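Local structure of BT_4661 (Bacteroides thetaiotaomicron, 4AK1) at residues 45-50 with 86-91; 82-87 with 101-106; 361-366 with 405-410. The protein probably binds heparin and heparan sulphate at the cell surface, as a SusE-like glycan-binding protein of the bacterium's heparin utilisation locus. All blocks are in the same frame, centred on the assembly; numbering follows the deposited sequence.

Contact 1: 45-50 with 86-91; sequences AITRIT and SVACYS
The Arg48 guanidinium is met obliquely by Ser86 OG, which lies 4.0 Å from NE. A water closes this gap: it accepts from Arg48 NE at 3.0 Å and sits 2.8 Å from Ser86 OG. With CG anti to the backbone N (chi1 -166°), the arginine reaches out past Ser86 and bends at chi3, and its NH2 forms a salt bridge with Asp100, whose backbone N is also bonded to Ser86 OG. The backbones form an antiparallel pair interrupted by a beta bulge. Ala45 and Ala88 exchange two hydrogen bonds and Ile46 faces Val87, but Thr47 is then an extra residue and Arg48 is the one that pairs with Ser86. Across the bulge Thr47 N donates to Ser86 O at 2.9 Å from above the carbonyl plane, whereas Ser86 N reaches Arg48 O at 2.8 Å along a nearly straight path (175° at the hydrogen). Arg48 N is buried here with no partner in the model. Thr47 turns its methyl against Ala88, CG2 to CB 3.7 Å, while OG1 approaches Ser86 CB at 3.5 Å and is hydrogen-bonded to Glu97. On the opposite face, that of Ile46 and Val87, Ile46 CG2 rests 3.7 Å from Ser86 O, and Val87 CG1 packs beside the carbonyl oxygen of Ala45.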
ATOM      1  N   ALA A  45     -34.238  -5.276   3.000  1.00 18.25           N
ATOM      2  CA  ALA A  45     -33.969  -6.682   3.344  1.00 18.61           C
ATOM      3  C   ALA A  45     -33.291  -6.728   4.704  1.00 18.23           C
ATOM      4  O   ALA A  45     -32.564  -5.803   5.066  1.00 18.19           O
ATOM      5  CB  ALA A  45     -33.079  -7.339   2.294  1.00 19.11           C
ATOM      6  N   ILE A  46     -33.565  -7.780   5.473  1.00 18.55           N
ATOM      7  CA  ILE A  46     -32.796  -8.056   6.682  1.00 18.50           C
ATOM      8  C   ILE A  46     -31.667  -8.979   6.238  1.00 19.20           C
ATOM      9  O   ILE A  46     -31.920 -10.066   5.729  1.00 20.30           O
ATOM     10  CB  ILE A  46     -33.671  -8.705   7.790  1.00 18.57           C
ATOM     11  CG1 ILE A  46     -34.700  -7.696   8.321  1.00 18.58           C
ATOM     12  CG2 ILE A  46     -32.812  -9.227   8.943  1.00 18.44           C
ATOM     13  CD1 ILE A  46     -35.837  -8.354   9.095  1.00 19.34           C
ATOM     14  N   THR A  47     -30.421  -8.536   6.387  1.00 19.32           N
ATOM     15  CA  THR A  47     -29.282  -9.322   5.899  1.00 20.37           C
ATOM     16  C   THR A  47     -28.693 -10.215   6.991  1.00 20.92           C
ATOM     17  O   THR A  47     -28.017 -11.201   6.694  1.00 22.10           O
ATOM     18  CB  THR A  47     -28.177  -8.404   5.357  1.00 21.09           C
ATOM     19  OG1 THR A  47     -27.770  -7.512   6.407  1.00 21.24           O
ATOM     20  CG2 THR A  47     -28.706  -7.596   4.178  1.00 20.59           C
ATOM     21  N   ARG A  48     -28.949  -9.871   8.252  1.00 19.92           N
ATOM     22  CA  ARG A  48     -28.464 -10.680   9.367  1.00 20.74           C
ATOM     23  C   ARG A  48     -29.286 -10.452  10.624  1.00 19.42           C
ATOM     24  O   ARG A  48     -29.728  -9.335  10.899  1.00 18.46           O
ATOM     25  CB  ARG A  48     -26.977 -10.391   9.668  1.00 22.49           C
ATOM     26  CG  ARG A  48     -26.310 -11.423  10.576  1.00 24.61           C
ATOM     27  CD  ARG A  48     -24.883 -11.027  10.955  1.00 27.39           C
ATOM     28  NE  ARG A  48     -24.865  -9.950  11.949  1.00 27.98           N
ATOM     29  CZ  ARG A  48     -23.788  -9.261  12.324  1.00 30.59           C
ATOM     30  NH1 ARG A  48     -22.596  -9.512  11.785  1.00 33.06           N
ATOM     31  NH2 ARG A  48     -23.903  -8.306  13.245  1.00 31.31           N
ATOM     32  N   ILE A  49     -29.473 -11.522  11.387  1.00 19.33           N
ATOM     33  CA  ILE A  49     -30.043 -11.414  12.729  1.00 18.92           C
ATOM     34  C   ILE A  49     -29.088 -12.108  13.684  1.00 19.57           C
ATOM     35  O   ILE A  49     -28.681 -13.235  13.431  1.00 20.04           O
ATOM     36  CB  ILE A  49     -31.444 -12.059  12.825  1.00 18.60           C
ATOM     37  CG1 ILE A  49     -32.407 -11.434  11.803  1.00 18.70           C
ATOM     38  CG2 ILE A  49     -32.019 -11.909  14.239  1.00 18.82           C
ATOM     39  CD1 ILE A  49     -33.666 -12.260  11.545  1.00 18.67           C
ATOM     40  N   THR A  50     -28.714 -11.434  14.771  1.00 19.90           N
ATOM     41  CA  THR A  50     -27.946 -12.101  15.832  1.00 20.94           C
ATOM     42  C   THR A  50     -28.769 -12.148  17.104  1.00 20.37           C
ATOM     43  O   THR A  50     -29.658 -11.309  17.308  1.00 19.54           O
ATOM     44  CB  THR A  50     -26.586 -11.425  16.126  1.00 22.87           C
ATOM     45  OG1 THR A  50     -26.795 -10.070  16.545  1.00 23.02           O
ATOM     46  CG2 THR A  50     -25.684 -11.449  14.890  1.00 23.98           C
ATOM     47  N   SER A  86     -29.521  -6.546  11.080  1.00 17.63           N
ATOM     48  CA  SER A  86     -28.815  -5.738  10.086  1.00 18.24           C
ATOM     49  C   SER A  86     -29.727  -5.559   8.867  1.00 17.65           C
ATOM     50  O   SER A  86     -30.402  -6.501   8.437  1.00 17.14           O
ATOM     51  CB  SER A  86     -27.486  -6.376   9.704  1.00 19.34           C
ATOM     52  OG  SER A  86     -26.663  -6.570  10.844  1.00 19.74           O
ATOM     53  N   VAL A  87     -29.758  -4.344   8.331  1.00 18.03           N
ATOM     54  CA  VAL A  87     -30.713  -3.991   7.282  1.00 17.64           C
ATOM     55  C   VAL A  87     -30.018  -3.391   6.064  1.00 18.19           C
ATOM     56  O   VAL A  87     -29.125  -2.549   6.194  1.00 19.01           O
ATOM     57  CB  VAL A  87     -31.790  -3.002   7.798  1.00 17.65           C
ATOM     58  CG1 VAL A  87     -32.706  -2.546   6.659  1.00 17.59           C
ATOM     59  CG2 VAL A  87     -32.608  -3.644   8.906  1.00 17.50           C
ATOM     60  N   ALA A  88     -30.441  -3.838   4.883  1.00 18.23           N
ATOM     61  CA  ALA A  88     -30.007  -3.224   3.635  1.00 19.15           C
ATOM     62  C   ALA A  88     -31.207  -2.631   2.902  1.00 19.53           C
ATOM     63  O   ALA A  88     -32.345  -3.109   3.051  1.00 19.26           O
ATOM     64  CB  ALA A  88     -29.296  -4.241   2.756  1.00 19.76           C
ATOM     65  N   CYS A  89     -30.947  -1.604   2.093  1.00 20.56           N
ATOM     66  CA  CYS A  89     -31.967  -1.016   1.225  1.00 21.10           C
ATOM     67  C   CYS A  89     -31.298  -0.274   0.076  1.00 21.91           C
ATOM     68  O   CYS A  89     -30.066  -0.158   0.038  1.00 22.56           O
ATOM     69  CB  CYS A  89     -32.886  -0.070   2.022  1.00 21.61           C
ATOM     70  SG  CYS A  89     -32.101   1.417   2.700  1.00 24.30           S
ATOM     71  N   TYR A  90     -32.102   0.215  -0.867  1.00 22.24           N
ATOM     72  CA  TYR A  90     -31.599   1.061  -1.941  1.00 22.86           C
ATOM     73  C   TYR A  90     -32.198   2.461  -1.835  1.00 23.10           C
ATOM     74  O   TYR A  90     -33.299   2.640  -1.306  1.00 22.90           O
ATOM     75  CB  TYR A  90     -31.914   0.460  -3.321  1.00 24.35           C
ATOM     76  CG  TYR A  90     -31.157  -0.820  -3.609  1.00 25.46           C
ATOM     77  CD1 TYR A  90     -31.472  -1.984  -2.920  1.00 25.28           C
ATOM     78  CD2 TYR A  90     -30.132  -0.869  -4.560  1.00 27.12           C
ATOM     79  CE1 TYR A  90     -30.795  -3.160  -3.153  1.00 26.82           C
ATOM     80  CE2 TYR A  90     -29.440  -2.066  -4.811  1.00 28.53           C
ATOM     81  CZ  TYR A  90     -29.785  -3.204  -4.091  1.00 28.27           C
ATOM     82  OH  TYR A  90     -29.150  -4.423  -4.258  1.00 30.53           O
ATOM     83  N   SER A  91     -31.444   3.439  -2.326  1.00 23.17           N
ATOM     84  CA  SER A  91     -31.891   4.805  -2.471  1.00 23.93           C
ATOM     85  C   SER A  91     -31.208   5.329  -3.727  1.00 24.48           C
ATOM     86  O   SER A  91     -29.989   5.194  -3.870  1.00 24.54           O
ATOM     87  CB  SER A  91     -31.480   5.636  -1.260  1.00 24.73           C
ATOM     88  OG  SER A  91     -31.863   6.994  -1.419  1.00 26.32           O
TER
HETATM   89  O   HOH W   1     -27.284  -8.401  12.864  1.00 16.89           O

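Contact 2: 82-87 with 101-106; sequences LYKLSV and IVEINM
Strands 81-91 and 94-106 form a beta hairpin, and the contact covers the part of it farther from the turn, where Leu82 to Leu85 face Asn105 to Val102 in antiparallel register. Tyr83 and Ile104 form a hydrogen-bonded pair, with Tyr83 N to Ile104 O at 2.7 Å and Ile104 N to Tyr83 O at 2.8 Å. The next such pair meets a classic beta bulge: Ile101 and Val102 both face Leu85, whose N donates to Val102 O at 2.7 Å, whereas the return bond from Val102 N to Leu85 O is weak at 3.4 Å.

The Tyr83 ring carries much of the side-chain contact. Its CG stands beside the backbone N (chi1 -69°), which brings one ring edge alongside the partner strand: Ile104 O lies in the ring plane at that edge, and Met106 CB touches CE1 at 3.5 Å. The hydroxyl is bonded to Pro79 O, and Phe56 and Phe61 stack edge-to-face with the ring. A leucine here would probably leave Pro79 O without its hydroxyl partner and open a gap beside Met106 and the two phenylalanines. On the same face the Leu85 and Ile104 side chains cross at an angle, CD2 to CD1 3.9 Å, and beyond the bulge Val87 CG2 meets Ile101 CG2 at 3.7 Å. The opposite face is more polar. Lys84 and Glu103 extend side by side in the same direction, NZ to OE2 4.5 Å, too long for a salt bridge, while Leu82 CD2 lies against the Glu103 carboxylate.

The hairpin is central in its sheet: strand 42-51 flanks 81-91, and strand 14-23 runs parallel to 94-106, while Phe61 of strand 61-63 packs on Leu85 and Ile104.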
ATOM      1  N   LEU A  82     -31.665 -10.449  23.612  1.00 22.10           N
ATOM      2  CA  LEU A  82     -31.559  -9.274  22.743  1.00 21.95           C
ATOM      3  C   LEU A  82     -31.159  -9.643  21.309  1.00 20.74           C
ATOM      4  O   LEU A  82     -30.088 -10.220  21.089  1.00 20.74           O
ATOM      5  CB  LEU A  82     -30.562  -8.279  23.336  1.00 23.87           C
ATOM      6  CG  LEU A  82     -30.265  -7.006  22.531  1.00 24.61           C
ATOM      7  CD1 LEU A  82     -31.520  -6.168  22.313  1.00 24.99           C
ATOM      8  CD2 LEU A  82     -29.210  -6.197  23.271  1.00 26.84           C
ATOM      9  N   TYR A  83     -32.033  -9.315  20.357  1.00 19.71           N
ATOM     10  CA  TYR A  83     -31.806  -9.554  18.932  1.00 18.81           C
ATOM     11  C   TYR A  83     -31.270  -8.291  18.270  1.00 19.27           C
ATOM     12  O   TYR A  83     -31.708  -7.178  18.601  1.00 20.00           O
ATOM     13  CB  TYR A  83     -33.107  -9.968  18.224  1.00 17.97           C
ATOM     14  CG  TYR A  83     -33.628 -11.344  18.606  1.00 17.83           C
ATOM     15  CD1 TYR A  83     -34.399 -11.524  19.756  1.00 18.38           C
ATOM     16  CD2 TYR A  83     -33.364 -12.460  17.808  1.00 17.60           C
ATOM     17  CE1 TYR A  83     -34.882 -12.776  20.117  1.00 18.69           C
ATOM     18  CE2 TYR A  83     -33.829 -13.729  18.164  1.00 18.25           C
ATOM     19  CZ  TYR A  83     -34.592 -13.879  19.325  1.00 18.65           C
ATOM     20  OH  TYR A  83     -35.077 -15.125  19.691  1.00 19.18           O
ATOM     21  N   LYS A  84     -30.303  -8.459  17.367  1.00 18.99           N
ATOM     22  CA  LYS A  84     -29.798  -7.339  16.568  1.00 19.65           C
ATOM     23  C   LYS A  84     -29.981  -7.644  15.092  1.00 18.91           C
ATOM     24  O   LYS A  84     -29.619  -8.737  14.621  1.00 18.64           O
ATOM     25  CB  LYS A  84     -28.337  -7.027  16.889  1.00 21.23           C
ATOM     26  CG  LYS A  84     -28.120  -6.653  18.346  1.00 22.83           C
ATOM     27  CD  LYS A  84     -26.674  -6.303  18.637  1.00 24.98           C
ATOM     28  CE  LYS A  84     -26.505  -5.970  20.111  1.00 26.56           C
ATOM     29  NZ  LYS A  84     -25.091  -5.616  20.398  1.00 29.03           N
ATOM     30  N   LEU A  85     -30.583  -6.689  14.386  1.00 18.40           N
ATOM     31  CA  LEU A  85     -30.966  -6.860  12.992  1.00 17.93           C
ATOM     32  C   LEU A  85     -30.091  -5.969  12.128  1.00 17.97           C
ATOM     33  O   LEU A  85     -29.927  -4.779  12.414  1.00 18.72           O
ATOM     34  CB  LEU A  85     -32.449  -6.508  12.762  1.00 17.61           C
ATOM     35  CG  LEU A  85     -33.496  -7.524  13.252  1.00 17.86           C
ATOM     36  CD1 LEU A  85     -33.404  -7.782  14.752  1.00 18.31           C
ATOM     37  CD2 LEU A  85     -34.910  -7.060  12.892  1.00 18.30           C
ATOM     38  N   SER A  86     -29.521  -6.546  11.080  1.00 17.63           N
ATOM     39  CA  SER A  86     -28.815  -5.738  10.086  1.00 18.24           C
ATOM     40  C   SER A  86     -29.727  -5.559   8.867  1.00 17.65           C
ATOM     41  O   SER A  86     -30.402  -6.501   8.437  1.00 17.14           O
ATOM     42  CB  SER A  86     -27.486  -6.376   9.704  1.00 19.34           C
ATOM     43  OG  SER A  86     -26.663  -6.570  10.844  1.00 19.74           O
ATOM     44  N   VAL A  87     -29.758  -4.344   8.331  1.00 18.03           N
ATOM     45  CA  VAL A  87     -30.713  -3.991   7.282  1.00 17.64           C
ATOM     46  C   VAL A  87     -30.018  -3.391   6.064  1.00 18.19           C
ATOM     47  O   VAL A  87     -29.125  -2.549   6.194  1.00 19.01           O
ATOM     48  CB  VAL A  87     -31.790  -3.002   7.798  1.00 17.65           C
ATOM     49  CG1 VAL A  87     -32.706  -2.546   6.659  1.00 17.59           C
ATOM     50  CG2 VAL A  87     -32.608  -3.644   8.906  1.00 17.50           C
ATOM     51  N   ILE A 101     -28.573  -2.143  13.100  1.00 22.89           N
ATOM     52  CA  ILE A 101     -29.305  -0.868  13.131  1.00 23.79           C
ATOM     53  C   ILE A 101     -30.578  -0.954  14.014  1.00 23.96           C
ATOM     54  O   ILE A 101     -31.036   0.058  14.570  1.00 25.65           O
ATOM     55  CB  ILE A 101     -29.611  -0.367  11.695  1.00 22.97           C
ATOM     56  CG1 ILE A 101     -30.164   1.064  11.719  1.00 24.27           C
ATOM     57  CG2 ILE A 101     -30.527  -1.352  10.952  1.00 20.82           C
ATOM     58  CD1 ILE A 101     -30.158   1.788  10.385  1.00 24.31           C
ATOM     59  N   VAL A 102     -31.125  -2.158  14.159  1.00 22.19           N
ATOM     60  CA  VAL A 102     -32.320  -2.364  14.965  1.00 22.71           C
ATOM     61  C   VAL A 102     -32.039  -3.405  16.039  1.00 22.69           C
ATOM     62  O   VAL A 102     -31.511  -4.490  15.731  1.00 21.37           O
ATOM     63  CB  VAL A 102     -33.505  -2.842  14.091  1.00 21.81           C
ATOM     64  CG1 VAL A 102     -34.680  -3.299  14.956  1.00 21.94           C
ATOM     65  CG2 VAL A 102     -33.945  -1.731  13.154  1.00 22.18           C
ATOM     66  N   GLU A 103     -32.393  -3.070  17.285  1.00 24.22           N
ATOM     67  CA  GLU A 103     -32.290  -3.979  18.438  1.00 24.56           C
ATOM     68  C   GLU A 103     -33.680  -4.304  18.989  1.00 24.53           C
ATOM     69  O   GLU A 103     -34.485  -3.397  19.218  1.00 25.91           O
ATOM     70  CB  GLU A 103     -31.455  -3.364  19.569  1.00 27.12           C
ATOM     71  CG  GLU A 103     -30.036  -3.008  19.164  1.00 28.93           C
ATOM     72  CD  GLU A 103     -29.149  -2.659  20.347  1.00 31.67           C
ATOM     73  OE1 GLU A 103     -29.590  -2.776  21.512  1.00 33.12           O
ATOM     74  OE2 GLU A 103     -27.998  -2.257  20.100  1.00 33.21           O
ATOM     75  N   ILE A 104     -33.954  -5.594  19.175  1.00 22.97           N
ATOM     76  CA  ILE A 104     -35.232  -6.058  19.719  1.00 23.26           C
ATOM     77  C   ILE A 104     -34.998  -6.998  20.890  1.00 22.97           C
ATOM     78  O   ILE A 104     -34.336  -8.029  20.759  1.00 21.84           O
ATOM     79  CB  ILE A 104     -36.110  -6.754  18.659  1.00 22.49           C
ATOM     80  CG1 ILE A 104     -36.363  -5.802  17.484  1.00 22.65           C
ATOM     81  CG2 ILE A 104     -37.436  -7.213  19.271  1.00 23.56           C
ATOM     82  CD1 ILE A 104     -36.824  -6.505  16.219  1.00 21.90           C
ATOM     83  N   ASN A 105     -35.524  -6.609  22.044  1.00 24.35           N
ATOM     84  CA  ASN A 105     -35.417  -7.423  23.246  1.00 24.52           C
ATOM     85  C   ASN A 105     -36.652  -8.321  23.376  1.00 24.10           C
ATOM     86  O   ASN A 105     -37.739  -7.843  23.706  1.00 25.04           O
ATOM     87  CB  ASN A 105     -35.221  -6.516  24.474  1.00 27.04           C
ATOM     88  CG  ASN A 105     -34.969  -7.294  25.745  1.00 28.28           C
ATOM     89  OD1 ASN A 105     -34.304  -8.334  25.734  1.00 27.81           O
ATOM     90  ND2 ASN A 105     -35.499  -6.795  26.853  1.00 30.38           N
ATOM     91  N   MET A 106     -36.484  -9.619  23.093  1.00 22.50           N
ATOM     92  CA  MET A 106     -37.574 -10.579  23.267  1.00 22.94           C
ATOM     93  C   MET A 106     -37.612 -11.084  24.709  1.00 24.13           C
ATOM     94  O   MET A 106     -36.669 -11.731  25.175  1.00 23.89           O
ATOM     95  CB  MET A 106     -37.420 -11.757  22.298  1.00 21.61           C
ATOM     96  CG  MET A 106     -38.418 -12.885  22.502  1.00 22.09           C
ATOM     97  SD  MET A 106     -40.116 -12.454  22.029  1.00 23.66           S
ATOM     98  CE  MET A 106     -39.970 -12.273  20.255  1.00 22.50           C
TER

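Contact 3: 361-366 with 405-410; sequences DEVKYE and ATNTKG
Ala405 CB is held between two side chains of 361-366, lying 3.7 Å from Tyr365 CE2 and equally close to Val363 CG1. The same Val363 methyl sits over one face of the Tyr365 ring, offset toward its rim, so that valine, tyrosine and alanine pack as a compact apolar group. At the other end Asn407 grips the loop ahead of strand 364-367. Its ND2 donates to Asp361 O at 2.9 Å, approaching on a lone pair in the carbonyl plane and staying close to the plane of its own amide. A chi1 of 66° sets the amide between the backbone N and the carbonyl carbon, from where OD1 can also accept Lys409 N at 3.0 Å, an Asx turn. Used on both sides, the amide is fixed in its rotation.

Between these ends Lys364 and Thr406 form an antiparallel hydrogen-bonded pair, with Lys364 N to Thr406 O at 2.8 Å and the return bond from Thr406 N to Lys364 O at 2.9 Å. One water links Glu362 O to Thr408 N; another joins Lys364 O to Thr406 OG1. Asn407 itself opens a type I turn that ends at Gly410, whose backbone angles suit glycine alone. Farther out, Asp361 OD2 accepts from Glu332 N, Tyr365 OH is bonded to Lys354 NZ, and Thr406 OG1 to Ser411 OG.

Strand 364-367 is outermost within this chain in a four-strand mixed sheet; 397-407 pairs with it, and the turn leads from 397-407 into 410-421, beyond which lies 342-345.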
ATOM      1  N   ASP A 361     -50.442  16.969 -21.454  1.00 25.62           N
ATOM      2  CA  ASP A 361     -50.867  18.311 -20.991  1.00 26.36           C
ATOM      3  C   ASP A 361     -50.275  18.701 -19.636  1.00 26.41           C
ATOM      4  O   ASP A 361     -50.033  17.835 -18.787  1.00 26.12           O
ATOM      5  CB  ASP A 361     -52.398  18.395 -20.920  1.00 27.49           C
ATOM      6  CG  ASP A 361     -53.061  18.236 -22.285  1.00 28.02           C
ATOM      7  OD1 ASP A 361     -52.485  18.730 -23.277  1.00 28.16           O
ATOM      8  OD2 ASP A 361     -54.147  17.631 -22.369  1.00 28.80           O
ATOM      9  N   GLU A 362     -50.045  20.005 -19.453  1.00 26.63           N
ATOM     10  CA  GLU A 362     -49.640  20.604 -18.167  1.00 26.85           C
ATOM     11  C   GLU A 362     -48.449  19.868 -17.525  1.00 26.14           C
ATOM     12  O   GLU A 362     -48.504  19.410 -16.383  1.00 26.45           O
ATOM     13  CB  GLU A 362     -50.859  20.733 -17.228  1.00 28.42           C
ATOM     14  CG  GLU A 362     -51.936  21.666 -17.814  1.00 29.73           C
ATOM     15  CD  GLU A 362     -53.156  21.903 -16.923  1.00 31.55           C
ATOM     16  OE1 GLU A 362     -53.031  21.869 -15.682  1.00 32.55           O
ATOM     17  OE2 GLU A 362     -54.258  22.149 -17.471  1.00 32.36           O
ATOM     18  N   VAL A 363     -47.371  19.768 -18.294  1.00 25.14           N
ATOM     19  CA  VAL A 363     -46.230  18.937 -17.921  1.00 24.65           C
ATOM     20  C   VAL A 363     -45.136  19.766 -17.263  1.00 24.48           C
ATOM     21  O   VAL A 363     -44.878  20.894 -17.684  1.00 24.99           O
ATOM     22  CB  VAL A 363     -45.646  18.210 -19.162  1.00 23.85           C
ATOM     23  CG1 VAL A 363     -44.431  17.377 -18.768  1.00 22.76           C
ATOM     24  CG2 VAL A 363     -46.708  17.337 -19.830  1.00 24.04           C
ATOM     25  N   LYS A 364     -44.489  19.206 -16.239  1.00 24.69           N
ATOM     26  CA  LYS A 364     -43.247  19.780 -15.706  1.00 24.41           C
ATOM     27  C   LYS A 364     -42.054  18.841 -15.932  1.00 23.11           C
ATOM     28  O   LYS A 364     -42.218  17.614 -15.952  1.00 22.49           O
ATOM     29  CB  LYS A 364     -43.393  20.117 -14.220  1.00 26.21           C
ATOM     30  CG  LYS A 364     -44.225  21.372 -13.947  1.00 28.37           C
ATOM     31  CD  LYS A 364     -44.235  21.716 -12.458  1.00 30.34           C
ATOM     32  CE  LYS A 364     -45.115  22.927 -12.162  1.00 32.10           C
ATOM     33  NZ  LYS A 364     -46.029  22.642 -11.011  1.00 33.91           N
ATOM     34  N   TYR A 365     -40.867  19.423 -16.086  1.00 21.52           N
ATOM     35  CA  TYR A 365     -39.653  18.648 -16.398  1.00 20.94           C
ATOM     36  C   TYR A 365     -38.543  18.883 -15.378  1.00 21.31           C
ATOM     37  O   TYR A 365     -38.372  19.997 -14.884  1.00 21.55           O
ATOM     38  CB  TYR A 365     -39.129  18.987 -17.809  1.00 19.62           C
ATOM     39  CG  TYR A 365     -40.192  18.892 -18.904  1.00 19.48           C
ATOM     40  CD1 TYR A 365     -41.016  19.979 -19.207  1.00 19.52           C
ATOM     41  CD2 TYR A 365     -40.365  17.722 -19.618  1.00 19.26           C
ATOM     42  CE1 TYR A 365     -41.978  19.892 -20.202  1.00 19.66           C
ATOM     43  CE2 TYR A 365     -41.336  17.611 -20.606  1.00 19.46           C
ATOM     44  CZ  TYR A 365     -42.136  18.701 -20.898  1.00 19.71           C
ATOM     45  OH  TYR A 365     -43.093  18.581 -21.884  1.00 20.01           O
ATOM     46  N   GLU A 366     -37.767  17.841 -15.085  1.00 21.51           N
ATOM     47  CA  GLU A 366     -36.523  18.006 -14.322  1.00 21.63           C
ATOM     48  C   GLU A 366     -35.473  16.977 -14.761  1.00 20.53           C
ATOM     49  O   GLU A 366     -35.844  15.902 -15.233  1.00 20.01           O
ATOM     50  CB  GLU A 366     -36.789  17.884 -12.811  1.00 23.67           C
ATOM     51  CG  GLU A 366     -37.216  16.499 -12.342  1.00 26.24           C
ATOM     52  CD  GLU A 366     -37.710  16.492 -10.900  1.00 28.89           C
ATOM     53  OE1 GLU A 366     -38.833  16.974 -10.659  1.00 31.69           O
ATOM     54  OE2 GLU A 366     -36.995  15.981 -10.008  1.00 30.35           O
ATOM     55  N   ALA A 405     -40.418  13.854 -17.073  1.00 19.93           N
ATOM     56  CA  ALA A 405     -41.638  14.631 -17.320  1.00 20.21           C
ATOM     57  C   ALA A 405     -42.746  14.146 -16.411  1.00 20.82           C
ATOM     58  O   ALA A 405     -42.935  12.941 -16.255  1.00 20.99           O
ATOM     59  CB  ALA A 405     -42.079  14.492 -18.772  1.00 20.00           C
ATOM     60  N   THR A 406     -43.517  15.078 -15.858  1.00 21.33           N
ATOM     61  CA  THR A 406     -44.585  14.737 -14.902  1.00 22.34           C
ATOM     62  C   THR A 406     -45.804  15.620 -15.108  1.00 22.93           C
ATOM     63  O   THR A 406     -45.673  16.834 -15.239  1.00 22.93           O
ATOM     64  CB  THR A 406     -44.097  14.948 -13.446  1.00 22.69           C
ATOM     65  OG1 THR A 406     -43.007  14.061 -13.183  1.00 22.51           O
ATOM     66  CG2 THR A 406     -45.217  14.699 -12.415  1.00 23.59           C
ATOM     67  N   ASN A 407     -46.971  14.995 -15.133  1.00 23.80           N
ATOM     68  CA  ASN A 407     -48.231  15.692 -14.973  1.00 24.85           C
ATOM     69  C   ASN A 407     -49.114  14.894 -14.006  1.00 25.93           C
ATOM     70  O   ASN A 407     -48.641  13.934 -13.395  1.00 25.87           O
ATOM     71  CB  ASN A 407     -48.911  16.003 -16.334  1.00 24.89           C
ATOM     72  CG  ASN A 407     -49.355  14.766 -17.110  1.00 24.92           C
ATOM     73  OD1 ASN A 407     -49.364  13.635 -16.612  1.00 25.07           O
ATOM     74  ND2 ASN A 407     -49.774  14.996 -18.350  1.00 24.80           N
ATOM     75  N   THR A 408     -50.384  15.273 -13.878  1.00 27.01           N
ATOM     76  CA  THR A 408     -51.288  14.633 -12.916  1.00 28.26           C
ATOM     77  C   THR A 408     -51.601  13.173 -13.265  1.00 28.53           C
ATOM     78  O   THR A 408     -52.104  12.421 -12.426  1.00 29.15           O
ATOM     79  CB  THR A 408     -52.615  15.413 -12.770  1.00 29.47           C
ATOM     80  OG1 THR A 408     -53.201  15.586 -14.059  1.00 29.96           O
ATOM     81  CG2 THR A 408     -52.390  16.783 -12.157  1.00 29.93           C
ATOM     82  N   LYS A 409     -51.318  12.776 -14.506  1.00 27.96           N
ATOM     83  CA  LYS A 409     -51.561  11.406 -14.953  1.00 28.19           C
ATOM     84  C   LYS A 409     -50.368  10.474 -14.685  1.00 27.66           C
ATOM     85  O   LYS A 409     -50.498   9.252 -14.798  1.00 27.82           O
ATOM     86  CB  LYS A 409     -51.954  11.359 -16.437  1.00 27.91           C
ATOM     87  CG  LYS A 409     -53.294  12.014 -16.769  1.00 28.86           C
ATOM     88  CD  LYS A 409     -54.465  11.190 -16.274  1.00 29.65           C
ATOM     89  CE  LYS A 409     -55.784  11.912 -16.531  1.00 30.69           C
ATOM     90  NZ  LYS A 409     -56.263  11.764 -17.937  1.00 30.54           N
ATOM     91  N   GLY A 410     -49.226  11.049 -14.321  1.00 27.49           N
ATOM     92  CA  GLY A 410     -48.037  10.264 -13.983  1.00 27.27           C
ATOM     93  C   GLY A 410     -46.726  10.855 -14.466  1.00 26.51           C
ATOM     94  O   GLY A 410     -46.663  12.026 -14.872  1.00 26.08           O
TER
HETATM   95  O   HOH W   2     -50.588  18.251 -14.664  1.00 27.11           O
HETATM   96  O   HOH W   3     -40.762  15.856 -13.589  1.00 19.04           O

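Overall arrangement
Contacts 1 and 2 belong to one mixed sheet near the N-terminus, their centres 11 Å apart. Strand 81-91 takes part in both, pairing with 42-51 in contact 1 and with 94-106 in contact 2; Ser86 and Val87 are common to them, and Thr50 N probably bonds to Lys84 O where they join. Each has a bulge, one on either neighbour of the shared strand. Contact 3 comes later in the chain and in a separate four-strand sheet, its centre about 35 Å from that of contact 1 and 42 Å from that of contact 2, with no touch. The contacts thus sample two distinct beta units of an elongated, strand-rich protein, consistent with a surface glycan binder.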